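Local coordinates for protein p-nitrophenyl phosphatase (Pho2) (Archaeoglobus fulgidus, PDB 3QGM) that probably hydrolyses phosphate esters as a metal-dependent phosphatase of the haloacid dehalogenase (HAD) superfamily, with a calcium ion bound in this structure, at residues K34-L39 with K260-A265; I56-L61 with D71-A76; P89-F94 with A118-V123. All coordinates share one frame; numbering follows the deposited sequence. Where two conformers were deposited one is given.

Contact 1 (K34-L39 with K260-A265); sequences KKLKEL and KDMVEA
Apolar helix-helix packing joins Leu36, in the last turn of helix 27-38, and Leu39, just past its end, to Met262 and Val263 of the C-terminal helix 259-264 on one side of the parallel sheet of the HAD core domain. The short axes run 32° apart in the same general sense and come no closer than 10.1 Å, a spacing that leaves the join to side chains. Val263 sits in the middle and its two methyls divide the work. With CG1 anti to the backbone N (chi1 178°), this methyl lies against Lys35 CB at 3.9 Å and more loosely against Leu39 CD2 at 4.2 Å. The other methyl, CG2, presses on the branch point of Leu36. Beneath, Leu36 also touches Tyr11 and Ile13 of the central strand 10-14, and Met262, a selenomethionine, reaches Tyr11 and Phe256, so both helices rest on the sheet. Cutting Leu36 back to alanine is likely to take from Val263 CG2 its main partner and from Met262 CE its contact across this interface, opening a gap over strand 10-14. Lys35 turns its amine to Glu31 in a salt bridge. The selenomethionine chain bends at its last torsion (chi3 89°) and crosses Leu36 at about a right angle, CE lying 4.1 Å from Leu36 CD1.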
loop_
_atom_site.group_PDB
_atom_site.type_symbol
_atom_site.label_atom_id
_atom_site.label_comp_id
_atom_site.label_asym_id
_atom_site.label_seq_id
_atom_site.Cartn_x
_atom_site.Cartn_y
_atom_site.Cartn_z
ATOM N N LYS A 34 -39.330 -4.299 -6.217
ATOM C CA LYS A 34 -40.689 -4.657 -5.889
ATOM C C LYS A 34 -41.405 -5.277 -7.078
ATOM O O LYS A 34 -42.055 -6.314 -6.928
ATOM C CB LYS A 34 -41.442 -3.441 -5.346
ATOM C CG LYS A 34 -40.917 -2.950 -3.988
ATOM C CD LYS A 34 -41.892 -1.912 -3.409
ATOM C CE LYS A 34 -41.343 -1.203 -2.191
ATOM N NZ LYS A 34 -42.204 -0.040 -1.790
ATOM N N LYS A 35 -41.276 -4.680 -8.267
ATOM C CA LYS A 35 -41.888 -5.264 -9.463
ATOM C C LYS A 35 -41.321 -6.645 -9.789
ATOM O O LYS A 35 -42.073 -7.521 -10.263
ATOM C CB LYS A 35 -41.789 -4.344 -10.698
ATOM C CG LYS A 35 -42.782 -3.156 -10.704
ATOM C CD LYS A 35 -42.276 -1.919 -9.928
ATOM C CE LYS A 35 -43.028 -0.604 -10.280
ATOM N NZ LYS A 35 -42.849 0.459 -9.202
ATOM N N LEU A 36 -40.023 -6.847 -9.525
ATOM C CA LEU A 36 -39.388 -8.162 -9.720
ATOM C C LEU A 36 -39.928 -9.281 -8.805
ATOM O O LEU A 36 -40.093 -10.403 -9.263
ATOM C CB LEU A 36 -37.857 -8.082 -9.553
ATOM C CG LEU A 36 -37.031 -7.642 -10.771
ATOM C CD1 LEU A 36 -35.539 -7.607 -10.410
ATOM C CD2 LEU A 36 -37.277 -8.549 -11.974
ATOM N N LYS A 37 -40.124 -8.976 -7.516
ATOM C CA LYS A 37 -40.680 -9.914 -6.541
ATOM C C LYS A 37 -42.094 -10.295 -6.971
ATOM O O LYS A 37 -42.488 -11.481 -6.975
ATOM C CB LYS A 37 -40.732 -9.276 -5.145
ATOM C CG LYS A 37 -39.376 -8.916 -4.542
ATOM C CD LYS A 37 -39.505 -8.280 -3.140
ATOM C CE LYS A 37 -40.016 -6.838 -3.200
ATOM N NZ LYS A 37 -40.160 -6.193 -1.916
ATOM N N GLU A 38 -42.851 -9.259 -7.338
ATOM C CA GLU A 38 -44.232 -9.361 -7.848
ATOM C C GLU A 38 -44.347 -10.263 -9.076
ATOM O O GLU A 38 -45.353 -10.959 -9.252
ATOM C CB GLU A 38 -44.696 -7.978 -8.267
ATOM C CG GLU A 38 -45.989 -7.504 -7.673
ATOM C CD GLU A 38 -46.626 -6.385 -8.525
ATOM O OE1 GLU A 38 -46.944 -5.297 -7.966
ATOM O OE2 GLU A 38 -46.801 -6.596 -9.765
ATOM N N LEU A 39 -43.352 -10.210 -9.958
ATOM C CA LEU A 39 -43.287 -11.134 -11.096
ATOM C C LEU A 39 -42.724 -12.491 -10.671
ATOM O O LEU A 39 -42.432 -13.312 -11.546
ATOM C CB LEU A 39 -42.389 -10.588 -12.213
ATOM C CG LEU A 39 -42.961 -9.855 -13.428
ATOM C CD1 LEU A 39 -44.294 -9.206 -13.150
ATOM C CD2 LEU A 39 -41.911 -8.826 -13.911
ATOM N N LYS A 260 -35.809 -0.161 -12.629
ATOM C CA LYS A 260 -37.217 -0.008 -13.035
ATOM C C LYS A 260 -37.335 -0.222 -14.534
ATOM O O LYS A 260 -38.141 -1.030 -14.988
ATOM C CB LYS A 260 -37.756 1.372 -12.625
ATOM C CG LYS A 260 -38.990 1.858 -13.378
ATOM C CD LYS A 260 -39.427 3.235 -12.860
ATOM C CE LYS A 260 -39.911 4.149 -13.985
ATOM N NZ LYS A 260 -38.816 4.431 -15.019
ATOM N N ASP A 261 -36.507 0.488 -15.289
ATOM C CA ASP A 261 -36.544 0.393 -16.737
ATOM C C ASP A 261 -36.196 -1.014 -17.246
ATOM O O ASP A 261 -36.828 -1.502 -18.203
ATOM C CB ASP A 261 -35.616 1.435 -17.370
ATOM C CG ASP A 261 -36.027 2.880 -17.054
ATOM O OD1 ASP A 261 -37.226 3.172 -16.854
ATOM O OD2 ASP A 261 -35.130 3.740 -16.994
HETATM N N MSE A 262 -35.233 -1.672 -16.601
HETATM C CA MSE A 262 -34.879 -3.042 -16.948
HETATM C C MSE A 262 -36.117 -3.895 -16.820
HETATM O O MSE A 262 -36.414 -4.741 -17.701
HETATM C CB MSE A 262 -33.824 -3.624 -16.020
HETATM C CG MSE A 262 -33.444 -5.088 -16.374
HETATM SE SE MSE A 262 -32.514 -6.109 -15.023
HETATM C CE MSE A 262 -34.116 -6.799 -14.147
ATOM N N VAL A 263 -36.823 -3.698 -15.712
ATOM C CA VAL A 263 -37.999 -4.526 -15.439
ATOM C C VAL A 263 -39.144 -4.202 -16.412
ATOM O O VAL A 263 -39.871 -5.108 -16.816
ATOM C CB VAL A 263 -38.498 -4.430 -13.968
ATOM C CG1 VAL A 263 -39.722 -5.275 -13.812
ATOM C CG2 VAL A 263 -37.422 -4.896 -12.991
ATOM N N GLU A 264 -39.305 -2.940 -16.804
ATOM C CA GLU A 264 -40.337 -2.588 -17.794
ATOM C C GLU A 264 -40.113 -3.312 -19.132
ATOM O O GLU A 264 -41.051 -3.549 -19.857
ATOM C CB GLU A 264 -40.395 -1.072 -18.012
ATOM C CG GLU A 264 -40.949 -0.318 -16.798
ATOM C CD GLU A 264 -40.842 1.208 -16.899
ATOM O OE1 GLU A 264 -40.178 1.725 -17.842
ATOM O OE2 GLU A 264 -41.445 1.876 -16.019
ATOM N N ALA A 265 -38.866 -3.675 -19.434
ATOM C CA ALA A 265 -38.529 -4.434 -20.647
ATOM C C ALA A 265 -38.812 -5.950 -20.581
ATOM O O ALA A 265 -38.532 -6.641 -21.541
ATOM C CB ALA A 265 -37.048 -4.190 -21.039
#

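Contact 2 (I56-L61 with D71-A76); sequences ILLERL and DEILVA
Ile73 and Val75 meet Leu57, Leu58 and Leu61 inside a beta-alpha-beta unit of the HAD core, in which helix 54-63 connects strand 42-47 to the edge strand 73-75. Helix and strand segments run at 133° to each other, their axes 9.1 Å apart at closest approach. The second segment starts in a 3-10 turn, where Glu72 OE1 takes a hydrogen bond from the backbone N of Gly69. Ile73 then packs against the three leucines of the helix, with CG1 anti to its carbonyl carbon (chi1 -51°). Along that branch Leu58 CD1 lies 3.7 Å from Ile73 CG1, and Ile73 CD1 meets Leu61 CD1 tip to tip. The remaining branch, Ile73 CG2, touches Leu57 CB more loosely, at 4.4 Å. Leu74 faces the other way, onto Ile192, Ala196 and Ile199 of helix 190-200, so this edge strand is covered on two sides. Val75 returns to helix 54-63 and, at the N-cap position of the next helix, closes the strand. Leu57, whose side chain is about 7 Å from that of the metal ligand Asp16, crosses Val75 at about a right angle; Leu57 CD1 and Val75 CG2 are modelled 3.2 Å apart, a closeness that is doubtful and may reflect coordinate error.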
loop_
_atom_site.group_PDB
_atom_site.type_symbol
_atom_site.label_atom_id
_atom_site.label_comp_id
_atom_site.label_asym_id
_atom_site.label_seq_id
_atom_site.Cartn_x
_atom_site.Cartn_y
_atom_site.Cartn_z
ATOM N N ILE A 56 -27.074 -5.713 9.261
ATOM C CA ILE A 56 -27.207 -4.241 9.001
ATOM C C ILE A 56 -27.771 -3.950 7.604
ATOM O O ILE A 56 -28.733 -3.147 7.423
ATOM C CB ILE A 56 -25.872 -3.520 9.156
ATOM C CG1 ILE A 56 -25.321 -3.696 10.584
ATOM C CG2 ILE A 56 -25.954 -2.091 8.677
ATOM C CD1 ILE A 56 -26.148 -3.139 11.678
ATOM N N LEU A 57 -27.189 -4.604 6.604
ATOM C CA LEU A 57 -27.645 -4.416 5.224
ATOM C C LEU A 57 -29.048 -4.972 4.974
ATOM O O LEU A 57 -29.836 -4.389 4.206
ATOM C CB LEU A 57 -26.605 -5.005 4.248
ATOM C CG LEU A 57 -25.301 -4.176 4.131
ATOM C CD1 LEU A 57 -24.312 -4.776 3.125
ATOM C CD2 LEU A 57 -25.638 -2.737 3.720
ATOM N N LEU A 58 -29.379 -6.078 5.629
ATOM C CA LEU A 58 -30.735 -6.610 5.660
ATOM C C LEU A 58 -31.659 -5.541 6.209
ATOM O O LEU A 58 -32.650 -5.173 5.572
ATOM C CB LEU A 58 -30.809 -7.881 6.526
ATOM C CG LEU A 58 -32.156 -8.617 6.675
ATOM C CD1 LEU A 58 -32.658 -8.975 5.273
ATOM C CD2 LEU A 58 -32.128 -9.848 7.632
ATOM N N GLU A 59 -31.329 -5.015 7.385
ATOM C CA GLU A 59 -32.166 -4.004 8.002
ATOM C C GLU A 59 -32.249 -2.758 7.111
ATOM O O GLU A 59 -33.324 -2.235 6.931
ATOM C CB GLU A 59 -31.687 -3.695 9.440
ATOM C CG GLU A 59 -32.063 -4.825 10.366
ATOM C CD GLU A 59 -31.486 -4.708 11.791
ATOM O OE1 GLU A 59 -30.968 -3.643 12.167
ATOM O OE2 GLU A 59 -31.571 -5.706 12.503
ATOM N N ARG A 60 -31.166 -2.370 6.452
ATOM C CA ARG A 60 -31.238 -1.241 5.538
ATOM C C ARG A 60 -32.207 -1.458 4.379
ATOM O O ARG A 60 -33.072 -0.597 4.117
ATOM C CB ARG A 60 -29.884 -0.841 5.045
ATOM C CG ARG A 60 -29.955 0.314 4.030
ATOM C CD ARG A 60 -28.586 0.691 3.565
ATOM N NE ARG A 60 -27.748 0.990 4.701
ATOM C CZ ARG A 60 -26.443 1.205 4.665
ATOM N NH1 ARG A 60 -25.777 1.167 3.518
ATOM N NH2 ARG A 60 -25.804 1.463 5.802
ATOM N N LEU A 61 -32.097 -2.584 3.680
ATOM C CA LEU A 61 -33.037 -2.870 2.587
ATOM C C LEU A 61 -34.491 -2.810 3.071
ATOM O O LEU A 61 -35.355 -2.231 2.408
ATOM C CB LEU A 61 -32.772 -4.217 1.908
ATOM C CG LEU A 61 -31.459 -4.256 1.080
ATOM C CD1 LEU A 61 -31.324 -5.532 0.356
ATOM C CD2 LEU A 61 -31.417 -3.128 0.104
ATOM N N ASP A 71 -31.543 -14.830 3.758
ATOM C CA ASP A 71 -30.803 -15.580 2.753
ATOM C C ASP A 71 -30.748 -14.866 1.396
ATOM O O ASP A 71 -29.952 -15.229 0.546
ATOM C CB ASP A 71 -31.293 -17.034 2.706
ATOM C CG ASP A 71 -30.921 -17.802 3.983
ATOM O OD1 ASP A 71 -29.833 -17.561 4.564
ATOM O OD2 ASP A 71 -31.721 -18.623 4.435
ATOM N N GLU A 72 -31.534 -13.808 1.240
ATOM C CA GLU A 72 -31.496 -13.004 0.032
ATOM C C GLU A 72 -30.375 -11.936 0.033
ATOM O O GLU A 72 -30.324 -11.158 -0.911
ATOM C CB GLU A 72 -32.834 -12.262 -0.149
ATOM C CG GLU A 72 -34.019 -13.127 -0.493
ATOM C CD GLU A 72 -35.305 -12.308 -0.544
ATOM O OE1 GLU A 72 -35.818 -11.931 0.533
ATOM O OE2 GLU A 72 -35.785 -12.011 -1.651
ATOM N N ILE A 73 -29.543 -11.872 1.082
ATOM C CA ILE A 73 -28.470 -10.863 1.231
ATOM C C ILE A 73 -27.131 -11.580 1.318
ATOM O O ILE A 73 -26.957 -12.422 2.197
ATOM C CB ILE A 73 -28.544 -10.038 2.576
ATOM C CG1 ILE A 73 -29.919 -9.428 2.860
ATOM C CG2 ILE A 73 -27.517 -8.924 2.554
ATOM C CD1 ILE A 73 -30.225 -8.280 2.010
ATOM N N LEU A 74 -26.202 -11.261 0.421
ATOM C CA LEU A 74 -24.862 -11.808 0.468
ATOM C C LEU A 74 -23.885 -10.644 0.473
ATOM O O LEU A 74 -23.664 -9.994 -0.579
ATOM C CB LEU A 74 -24.603 -12.746 -0.730
ATOM C CG LEU A 74 -23.326 -13.626 -0.733
ATOM C CD1 LEU A 74 -23.223 -14.553 0.498
ATOM C CD2 LEU A 74 -23.276 -14.413 -1.987
ATOM N N VAL A 75 -23.301 -10.377 1.642
ATOM C CA VAL A 75 -22.349 -9.282 1.792
ATOM C C VAL A 75 -20.962 -9.870 2.105
ATOM O O VAL A 75 -20.840 -10.978 2.644
ATOM C CB VAL A 75 -22.831 -8.254 2.854
ATOM C CG1 VAL A 75 -22.915 -8.900 4.295
ATOM C CG2 VAL A 75 -21.959 -6.956 2.787
ATOM N N ALA A 76 -19.931 -9.145 1.675
ATOM C CA ALA A 76 -18.593 -9.670 1.659
ATOM C C ALA A 76 -18.145 -10.045 3.055
ATOM O O ALA A 76 -17.394 -10.968 3.211
ATOM C CB ALA A 76 -17.593 -8.631 1.008
#

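Contact 3 (P89-F94 with A118-V123); sequences PNAKVF and AEYLVV
Strands 92-94 and 120-123 pair in parallel register, Val93 with Tyr120 and Phe94 with Leu121, their short axes 4.9 Å apart and 39° from parallel. Phe94 bonds through both its backbone N and its backbone O: the N donates to Tyr120 O at 2.9 Å, nearly straight at 174°, and the O accepts from Val122 N at 2.8 Å. Lys92 O takes two donors, Tyr120 N in the carbonyl plane and Glu119 N from above it. The Glu119 side chain, extended beyond CG, reaches across to the first segment, and its OE2 receives Lys92 N at 2.8 Å from above the carboxylate plane. OE1 forms a salt bridge with Lys88, so both carboxylate oxygens are engaged. On one face of the sheet Val93 CG1 packs on Tyr120 CB, and Ala91 CB lies obliquely to the tyrosine ring, 3.7 Å from Tyr120 CE1; the phenol OH bonds to Glu87. On the other, Phe94 CB meets Ala118 CB at 3.6 Å. With chi1 of 168°, the Phe94 ring runs alongside Leu121, whose CD1 sits at the ring edge. Helix 76-87 covers the Val93 and Tyr120 face and helix 131-143 the Phe94 and Leu121 face. This layered alpha/beta build around a parallel sheet is consistent with the alpha/beta (C2-type) cap of UmpH/NagD-like HAD phosphatases.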
loop_
_atom_site.group_PDB
_atom_site.type_symbol
_atom_site.label_atom_id
_atom_site.label_comp_id
_atom_site.label_asym_id
_atom_site.label_seq_id
_atom_site.Cartn_x
_atom_site.Cartn_y
_atom_site.Cartn_z
ATOM N N PRO A 89 -13.460 -25.231 10.370
ATOM C CA PRO A 89 -14.323 -24.916 11.486
ATOM C C PRO A 89 -13.535 -24.412 12.667
ATOM O O PRO A 89 -12.497 -24.971 13.000
ATOM C CB PRO A 89 -14.998 -26.246 11.793
ATOM C CG PRO A 89 -15.050 -26.932 10.411
ATOM C CD PRO A 89 -13.714 -26.587 9.817
ATOM N N ASN A 90 -14.030 -23.324 13.264
ATOM C CA ASN A 90 -13.392 -22.669 14.404
ATOM C C ASN A 90 -11.979 -22.242 14.133
ATOM O O ASN A 90 -11.177 -22.209 15.046
ATOM C CB ASN A 90 -13.424 -23.562 15.650
ATOM C CG ASN A 90 -14.758 -24.243 15.833
ATOM O OD1 ASN A 90 -14.818 -25.469 15.931
ATOM N ND2 ASN A 90 -15.850 -23.456 15.864
ATOM N N ALA A 91 -11.661 -21.886 12.905
ATOM C CA ALA A 91 -10.301 -21.409 12.609
ATOM C C ALA A 91 -9.965 -20.158 13.437
ATOM O O ALA A 91 -10.862 -19.366 13.771
ATOM C CB ALA A 91 -10.119 -21.143 11.110
ATOM N N LYS A 92 -8.688 -20.030 13.780
ATOM C CA LYS A 92 -8.153 -18.877 14.500
ATOM C C LYS A 92 -7.760 -17.830 13.436
ATOM O O LYS A 92 -6.979 -18.110 12.523
ATOM C CB LYS A 92 -6.911 -19.245 15.334
ATOM C CG LYS A 92 -7.102 -20.243 16.489
ATOM C CD LYS A 92 -5.708 -20.421 17.195
ATOM C CE LYS A 92 -5.712 -21.474 18.259
ATOM N NZ LYS A 92 -6.496 -22.614 17.763
ATOM N N VAL A 93 -8.345 -16.650 13.554
ATOM C CA VAL A 93 -8.234 -15.595 12.587
ATOM C C VAL A 93 -7.743 -14.289 13.232
ATOM O O VAL A 93 -8.059 -13.983 14.401
ATOM C CB VAL A 93 -9.596 -15.346 11.856
ATOM C CG1 VAL A 93 -10.147 -16.625 11.265
ATOM C CG2 VAL A 93 -10.648 -14.736 12.785
ATOM N N PHE A 94 -6.958 -13.544 12.456
ATOM C CA PHE A 94 -6.576 -12.160 12.743
ATOM C C PHE A 94 -7.058 -11.334 11.557
ATOM O O PHE A 94 -6.874 -11.721 10.384
ATOM C CB PHE A 94 -5.077 -12.025 12.937
ATOM C CG PHE A 94 -4.607 -10.598 12.941
ATOM C CD1 PHE A 94 -4.699 -9.837 14.079
ATOM C CD2 PHE A 94 -4.164 -10.010 11.785
ATOM C CE1 PHE A 94 -4.301 -8.524 14.082
ATOM C CE2 PHE A 94 -3.786 -8.692 11.762
ATOM C CZ PHE A 94 -3.860 -7.938 12.930
ATOM N N ALA A 118 -2.689 -16.507 14.670
ATOM C CA ALA A 118 -3.674 -16.747 13.616
ATOM C C ALA A 118 -3.276 -17.845 12.649
ATOM O O ALA A 118 -2.111 -17.933 12.287
ATOM C CB ALA A 118 -3.916 -15.448 12.826
ATOM N N GLU A 119 -4.244 -18.644 12.206
ATOM C CA GLU A 119 -4.095 -19.473 11.015
ATOM C C GLU A 119 -4.550 -18.745 9.743
ATOM O O GLU A 119 -4.180 -19.142 8.655
ATOM C CB GLU A 119 -4.918 -20.755 11.108
ATOM C CG GLU A 119 -5.121 -21.297 12.510
ATOM C CD GLU A 119 -6.262 -22.312 12.535
ATOM O OE1 GLU A 119 -6.323 -23.094 11.547
ATOM O OE2 GLU A 119 -7.086 -22.298 13.486
ATOM N N TYR A 120 -5.400 -17.726 9.882
ATOM C CA TYR A 120 -5.861 -16.947 8.740
ATOM C C TYR A 120 -5.625 -15.463 8.986
ATOM O O TYR A 120 -5.911 -14.944 10.088
ATOM C CB TYR A 120 -7.357 -17.150 8.489
ATOM C CG TYR A 120 -7.772 -18.470 7.840
ATOM C CD1 TYR A 120 -7.766 -19.661 8.565
ATOM C CD2 TYR A 120 -8.166 -18.519 6.485
ATOM C CE1 TYR A 120 -8.130 -20.879 7.952
ATOM C CE2 TYR A 120 -8.522 -19.737 5.870
ATOM C CZ TYR A 120 -8.512 -20.896 6.625
ATOM O OH TYR A 120 -8.902 -22.059 6.047
ATOM N N LEU A 121 -5.141 -14.793 7.939
ATOM C CA LEU A 121 -5.142 -13.363 7.856
ATOM C C LEU A 121 -6.344 -12.936 7.022
ATOM O O LEU A 121 -6.477 -13.347 5.884
ATOM C CB LEU A 121 -3.801 -12.871 7.213
ATOM C CG LEU A 121 -3.701 -11.398 6.787
ATOM C CD1 LEU A 121 -3.961 -10.449 8.000
ATOM C CD2 LEU A 121 -2.295 -11.120 6.029
ATOM N N VAL A 122 -7.200 -12.095 7.590
ATOM C CA VAL A 122 -8.414 -11.618 6.963
ATOM C C VAL A 122 -8.320 -10.093 6.794
ATOM O O VAL A 122 -8.247 -9.344 7.753
ATOM C CB VAL A 122 -9.655 -12.021 7.801
ATOM C CG1 VAL A 122 -10.942 -11.658 7.103
ATOM C CG2 VAL A 122 -9.606 -13.526 8.078
ATOM N N VAL A 123 -8.215 -9.656 5.550
ATOM C CA VAL A 123 -7.965 -8.263 5.273
ATOM C C VAL A 123 -9.280 -7.663 4.856
ATOM O O VAL A 123 -9.893 -8.123 3.934
ATOM C CB VAL A 123 -6.904 -8.128 4.157
ATOM C CG1 VAL A 123 -7.015 -6.780 3.502
ATOM C CG2 VAL A 123 -5.479 -8.370 4.724
HETATM O O HOH W 1 -8.551 -23.729 14.929
#

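Overall arrangement
From the N terminus, the chain reaches helix 27-38, the first half of contact 1, and that loop stays open until helix 259-264, 221 residues on. Nested inside it, contact 2 closes a short loop between helix 54-63 and strand 73-75, and contact 3 follows in series, closing between strands 92-95 and 120-123. Contacts 1 and 2 belong to the six-stranded sheet and its helices, centres 20 Å apart, whereas contact 3 lies in the separate five-stranded sheet, 41 Å from contact 1 between centres and across the centre of the chain. Helix 76-87 leads from the edge strand of contact 2 toward contact 3. Contact 1 thus joins N- and C-terminal portions of the core.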